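Long-range contacts in salicylaldehyde dehydrogenase NahF (Pseudomonas putida, PDB 4JZ6), which probably catalyses the NAD+-dependent oxidation of salicylaldehyde to salicylate, a step in the breakdown of naphthalene: residues L160-W165 with I241-S246; S272-L277 with E305-D310. All coordinates share one frame; numbering follows the deposited sequence.

Contact 1: L160-W165 with I241-S246; sequences LSIVPW and INFTGS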
loop_
_atom_site.group_PDB
_atom_site.type_symbol
_atom_site.label_atom_id
_atom_site.label_comp_id
_atom_site.label_asym_id
_atom_site.label_seq_id
_atom_site.Cartn_x
_atom_site.Cartn_y
_atom_site.Cartn_z
ATOM N N LEU A 160 7.452 -10.283 6.916
ATOM C CA LEU A 160 8.582 -10.759 6.127
ATOM C C LEU A 160 9.448 -9.587 5.664
ATOM O O LEU A 160 9.004 -8.769 4.854
ATOM C CB LEU A 160 8.098 -11.547 4.913
ATOM C CG LEU A 160 9.199 -11.961 3.940
ATOM C CD1 LEU A 160 10.210 -12.846 4.652
ATOM C CD2 LEU A 160 8.603 -12.673 2.738
ATOM N N SER A 161 10.675 -9.512 6.181
ATOM C CA SER A 161 11.602 -8.434 5.831
ATOM C C SER A 161 12.760 -8.950 4.989
ATOM O O SER A 161 13.616 -9.689 5.484
ATOM C CB SER A 161 12.164 -7.769 7.090
ATOM O OG SER A 161 11.139 -7.176 7.863
ATOM N N ILE A 162 12.794 -8.554 3.719
ATOM C CA ILE A 162 13.878 -8.959 2.834
ATOM C C ILE A 162 14.855 -7.803 2.619
ATOM O O ILE A 162 14.461 -6.713 2.200
ATOM C CB ILE A 162 13.335 -9.494 1.509
ATOM C CG1 ILE A 162 12.504 -10.755 1.775
ATOM C CG2 ILE A 162 14.472 -9.802 0.548
ATOM C CD1 ILE A 162 11.759 -11.285 0.553
ATOM N N VAL A 163 16.126 -8.048 2.926
ATOM C CA VAL A 163 17.124 -6.985 3.017
ATOM C C VAL A 163 18.346 -7.271 2.156
ATOM O O VAL A 163 18.900 -8.367 2.224
ATOM C CB VAL A 163 17.589 -6.813 4.471
ATOM C CG1 VAL A 163 18.619 -5.701 4.582
ATOM C CG2 VAL A 163 16.399 -6.531 5.362
ATOM N N PRO A 164 18.773 -6.281 1.343
ATOM C CA PRO A 164 19.924 -6.435 0.449
ATOM C C PRO A 164 21.248 -6.198 1.175
ATOM O O PRO A 164 21.278 -6.203 2.408
ATOM C CB PRO A 164 19.695 -5.338 -0.585
ATOM C CG PRO A 164 19.051 -4.258 0.203
ATOM C CD PRO A 164 18.148 -4.953 1.190
ATOM N N TRP A 165 22.316 -5.963 0.415
ATOM C CA TRP A 165 23.680 -5.987 0.940
ATOM C C TRP A 165 24.369 -4.615 0.993
ATOM O O TRP A 165 25.423 -4.479 1.614
ATOM C CB TRP A 165 24.514 -6.915 0.060
ATOM C CG TRP A 165 24.329 -6.566 -1.375
ATOM C CD1 TRP A 165 23.410 -7.095 -2.235
ATOM C CD2 TRP A 165 25.036 -5.560 -2.108
ATOM N NE1 TRP A 165 23.516 -6.494 -3.467
ATOM C CE2 TRP A 165 24.505 -5.547 -3.415
ATOM C CE3 TRP A 165 26.075 -4.679 -1.794
ATOM C CZ2 TRP A 165 24.979 -4.685 -4.403
ATOM C CZ3 TRP A 165 26.542 -3.820 -2.775
ATOM C CH2 TRP A 165 25.997 -3.831 -4.062
ATOM N N ILE A 241 4.786 -7.776 3.861
ATOM C CA ILE A 241 6.128 -7.961 3.332
ATOM C C ILE A 241 6.759 -6.617 2.994
ATOM O O ILE A 241 6.132 -5.776 2.344
ATOM C CB ILE A 241 6.105 -8.805 2.042
ATOM C CG1 ILE A 241 5.415 -10.144 2.291
ATOM C CG2 ILE A 241 7.511 -9.035 1.526
ATOM C CD1 ILE A 241 4.246 -10.393 1.389
ATOM N N ASN A 242 7.991 -6.408 3.452
ATOM C CA ASN A 242 8.798 -5.301 2.957
ATOM C C ASN A 242 9.981 -5.852 2.169
ATOM O O ASN A 242 10.663 -6.784 2.613
ATOM C CB ASN A 242 9.255 -4.370 4.089
ATOM C CG ASN A 242 10.121 -5.073 5.116
ATOM O OD1 ASN A 242 11.342 -4.929 5.118
ATOM N ND2 ASN A 242 9.493 -5.837 5.992
ATOM N N PHE A 243 10.194 -5.297 0.981
ATOM C CA PHE A 243 11.291 -5.725 0.129
ATOM C C PHE A 243 12.145 -4.553 -0.313
ATOM O O PHE A 243 11.631 -3.547 -0.803
ATOM C CB PHE A 243 10.770 -6.444 -1.110
ATOM C CG PHE A 243 11.855 -6.833 -2.072
ATOM C CD1 PHE A 243 12.533 -8.033 -1.918
ATOM C CD2 PHE A 243 12.204 -5.996 -3.125
ATOM C CE1 PHE A 243 13.536 -8.394 -2.796
ATOM C CE2 PHE A 243 13.205 -6.350 -4.011
ATOM C CZ PHE A 243 13.874 -7.550 -3.846
ATOM N N THR A 244 13.452 -4.695 -0.152
ATOM C CA THR A 244 14.383 -3.697 -0.636
ATOM C C THR A 244 15.341 -4.392 -1.589
ATOM O O THR A 244 15.947 -5.410 -1.247
ATOM C CB THR A 244 15.136 -3.012 0.525
ATOM O OG1 THR A 244 14.201 -2.301 1.350
ATOM C CG2 THR A 244 16.172 -2.029 -0.010
ATOM N N GLY A 245 15.450 -3.854 -2.799
ATOM C CA GLY A 245 16.219 -4.489 -3.852
ATOM C C GLY A 245 15.807 -4.008 -5.231
ATOM O O GLY A 245 15.139 -2.986 -5.359
ATOM N N SER A 246 16.197 -4.745 -6.263
ATOM C CA SER A 246 15.968 -4.319 -7.644
ATOM C C SER A 246 14.498 -4.320 -8.046
ATOM O O SER A 246 13.722 -5.177 -7.614
ATOM C CB SER A 246 16.761 -5.193 -8.620
ATOM O OG SER A 246 16.266 -6.519 -8.642
HETATM O O HOH W 1 13.276 -4.616 3.158
#

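Contact 2: S272-L277 with E305-D310; sequences SPLIVL and ERLVVD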
loop_
_atom_site.group_PDB
_atom_site.type_symbol
_atom_site.label_atom_id
_atom_site.label_comp_id
_atom_site.label_asym_id
_atom_site.label_seq_id
_atom_site.Cartn_x
_atom_site.Cartn_y
_atom_site.Cartn_z
ATOM N N SER A 272 18.680 8.488 -9.407
ATOM C CA SER A 272 18.608 9.772 -8.720
ATOM C C SER A 272 19.466 10.869 -9.348
ATOM O O SER A 272 20.686 10.730 -9.458
ATOM C CB SER A 272 18.968 9.577 -7.252
ATOM O OG SER A 272 17.984 8.778 -6.620
ATOM N N PRO A 273 18.818 11.972 -9.759
ATOM C CA PRO A 273 19.490 13.049 -10.491
ATOM C C PRO A 273 19.915 14.209 -9.597
ATOM O O PRO A 273 19.260 14.503 -8.593
ATOM C CB PRO A 273 18.396 13.530 -11.444
ATOM C CG PRO A 273 17.128 13.353 -10.639
ATOM C CD PRO A 273 17.359 12.185 -9.696
ATOM N N LEU A 274 21.013 14.861 -9.964
ATOM C CA LEU A 274 21.343 16.154 -9.391
ATOM C C LEU A 274 21.079 17.213 -10.455
ATOM O O LEU A 274 21.738 17.240 -11.502
ATOM C CB LEU A 274 22.800 16.199 -8.931
ATOM C CG LEU A 274 23.173 17.334 -7.971
ATOM C CD1 LEU A 274 22.508 17.111 -6.625
ATOM C CD2 LEU A 274 24.674 17.470 -7.805
ATOM N N ILE A 275 20.093 18.070 -10.203
ATOM C CA ILE A 275 19.772 19.143 -11.138
ATOM C C ILE A 275 20.611 20.388 -10.853
ATOM O O ILE A 275 20.495 21.010 -9.788
ATOM C CB ILE A 275 18.284 19.515 -11.088
ATOM C CG1 ILE A 275 17.415 18.280 -11.351
ATOM C CG2 ILE A 275 17.988 20.615 -12.090
ATOM C CD1 ILE A 275 15.932 18.533 -11.253
ATOM N N VAL A 276 21.461 20.742 -11.812
ATOM C CA VAL A 276 22.323 21.907 -11.690
ATOM C C VAL A 276 21.836 22.985 -12.645
ATOM O O VAL A 276 22.110 22.924 -13.838
ATOM C CB VAL A 276 23.781 21.543 -12.017
ATOM C CG1 VAL A 276 24.704 22.697 -11.716
ATOM C CG2 VAL A 276 24.200 20.316 -11.233
ATOM N N LEU A 277 21.099 23.961 -12.117
ATOM C CA LEU A 277 20.512 25.021 -12.940
ATOM C C LEU A 277 21.591 26.007 -13.353
ATOM O O LEU A 277 22.722 25.911 -12.884
ATOM C CB LEU A 277 19.382 25.739 -12.191
ATOM C CG LEU A 277 18.280 24.847 -11.605
ATOM C CD1 LEU A 277 17.421 25.613 -10.632
ATOM C CD2 LEU A 277 17.421 24.241 -12.695
ATOM N N GLU A 305 22.929 9.172 -10.068
ATOM C CA GLU A 305 23.146 8.479 -11.336
ATOM C C GLU A 305 23.036 9.413 -12.538
ATOM O O GLU A 305 23.469 9.075 -13.635
ATOM C CB GLU A 305 22.176 7.306 -11.487
ATOM C CG GLU A 305 22.300 6.260 -10.391
ATOM C CD GLU A 305 22.431 4.850 -10.936
ATOM O OE1 GLU A 305 22.376 4.684 -12.173
ATOM O OE2 GLU A 305 22.599 3.910 -10.128
ATOM N N ARG A 306 22.451 10.585 -12.325
ATOM C CA ARG A 306 22.355 11.596 -13.370
ATOM C C ARG A 306 22.823 12.943 -12.848
ATOM O O ARG A 306 22.578 13.295 -11.691
ATOM C CB ARG A 306 20.911 11.755 -13.845
ATOM C CG ARG A 306 20.398 10.685 -14.783
ATOM C CD ARG A 306 18.886 10.703 -14.762
ATOM N NE ARG A 306 18.288 10.177 -15.982
ATOM C CZ ARG A 306 17.056 10.474 -16.390
ATOM N NH1 ARG A 306 16.297 11.297 -15.674
ATOM N NH2 ARG A 306 16.583 9.957 -17.515
ATOM N N LEU A 307 23.489 13.696 -13.715
ATOM C CA LEU A 307 23.761 15.096 -13.464
ATOM C C LEU A 307 23.092 15.887 -14.582
ATOM O O LEU A 307 23.668 16.029 -15.668
ATOM C CB LEU A 307 25.269 15.366 -13.476
ATOM C CG LEU A 307 26.190 14.893 -12.341
ATOM C CD1 LEU A 307 25.692 15.401 -10.999
ATOM C CD2 LEU A 307 26.355 13.378 -12.312
ATOM N N VAL A 308 21.874 16.378 -14.352
ATOM C CA VAL A 308 21.231 17.218 -15.370
ATOM C C VAL A 308 21.647 18.685 -15.198
ATOM O O VAL A 308 21.297 19.349 -14.221
ATOM C CB VAL A 308 19.677 16.992 -15.506
ATOM C CG1 VAL A 308 19.351 15.512 -15.460
ATOM C CG2 VAL A 308 18.905 17.706 -14.444
ATOM N N VAL A 309 22.454 19.164 -16.140
ATOM C CA VAL A 309 23.071 20.479 -16.015
ATOM C C VAL A 309 22.680 21.408 -17.161
ATOM O O VAL A 309 22.532 20.977 -18.305
ATOM C CB VAL A 309 24.610 20.369 -15.943
ATOM C CG1 VAL A 309 25.027 19.556 -14.738
ATOM C CG2 VAL A 309 25.144 19.722 -17.192
ATOM N N ASP A 310 22.503 22.685 -16.848
ATOM C CA ASP A 310 22.164 23.653 -17.875
ATOM C C ASP A 310 23.369 23.863 -18.788
ATOM O O ASP A 310 24.503 23.969 -18.318
ATOM C CB ASP A 310 21.723 24.974 -17.252
ATOM C CG ASP A 310 20.928 25.828 -18.209
ATOM O OD1 ASP A 310 21.538 26.617 -18.956
ATOM O OD2 ASP A 310 19.686 25.705 -18.224
#

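Contact 1: L160-W165 with I241-S246
Asn242 and Ser161 face each other across two neighbouring parallel strands, whose short axes pass 4.9 Å apart, and the amide shows how the pair is joined. From Asn242 CB the chain turns into the cramped slot between its own backbone N and carbonyl carbon (chi1 61°), which brings CG to 3.7 Å from Ser161 CA. The nitrogen end then does the bonding: Asn242 ND2 donates to Ser161 OG at 2.8 Å, almost straight (173°) and with OG in the amide plane. That hydroxyl also bonds to Ala175 O in helix 170-181. At the other end, a water bridges Asn242 OD1 (2.8 Å) and Ile162 O. Cutting the residue back to alanine is likely to leave Ser161 OG without its amide donor and the water without its side-chain partner. The backbone supplies the ladder: Asn242 N to Leu160 O, Ile162 N to Asn242 O (3.0 Å) and a longer Thr244 N to Ile162 O. On the other face Ile162 CG2 meets the Phe243 ring obliquely, 3.6 Å from CD1. Just after strand 159-162 ends, Pro164 CD rests on Thr244 CB at 3.6 Å, on the last residue of the partner strand; Thr244 also touches Glu267, the predicted active-site residue. The parallel run 215-218, 186-189, 159-162, 240-244, 264-267 (order 3-2-1-4-5) is characteristic of the Rossmann-like NAD-binding domain of aldehyde dehydrogenases.

Contact 2: S272-L277 with E305-D310
Leu274 with Leu307, Ile275 with Val308 and Val276 with Val309 are the three apolar side-chain pairs across these parallel strands, and they alternate between the two faces of the sheet. Leu274 and Leu307 are set askew: Leu307 CD1 reaches across to Leu274 CB at 3.6 Å, with Leu274 CD2 next in line. Two residues on, Val276 and Val309 lie side by side and point the same way, Val309 CG1 touching Val276 CB at 3.6 Å. Phe317 and Phe321 of helix 311-327 pack against this face. The reverse face carries Ile275 beside Val308, again pointing alike. Here a chi1 of -43° sets Val308 CG1 roughly anti to the carbonyl carbon and leaves CG2 between the backbone N and the carbonyl carbon, within 3.5 Å of Ile275 CG1.

Pro273 and Arg306 meet on that same face through their CB atoms at 3.9 Å. Beyond CB the arginine leads away from the pair; its guanidinium group forms a salt bridge with Asp419, bonds to Tyr393 O and Ile416 O, and makes a cation-pi contact with Tyr393. The backbone bonds are uneven in quality. Leu274 N to Arg306 O and Val276 N to Val308 O (2.8 Å, 169°) are good, whereas Val308 N to Leu274 O is weak, its angle only 126°. Ser272 O takes Glu305 N at 2.8 Å and, weakly, Arg306 N.

Glu305 pairs with Lys271 and Thr397 N, Asp310 with Lys312 and Gly409 N. No charge pairs with another across the strands, so backbone bonds and aliphatic contacts hold them together, while the charged groups link them to neighbouring parts of the chain.

How the contacts relate
Read from the N terminus, contact 1 comes first: its strand 159-162 meets 240-244 after a long, helix-rich excursion that includes strands 186-189 and 215-218 of the same sheet. The chain then adds strand 264-267, ending at Glu267, before contact 2 opens. There a much shorter excursion, holding helix 282-294 and the pocket residues Ile300, Cys301 and Met302, completes a beta-alpha-beta unit. The two loops are in series, neither nested nor crossed. Contact 1 belongs to the six-strand sheet and contact 2 to the seven-strand one; their centres are 28 Å apart and their nearest atoms about 10 Å. Each therefore joins neighbouring strands inside its own sheet, and neither bridges the two, with salicylaldehyde bound near both.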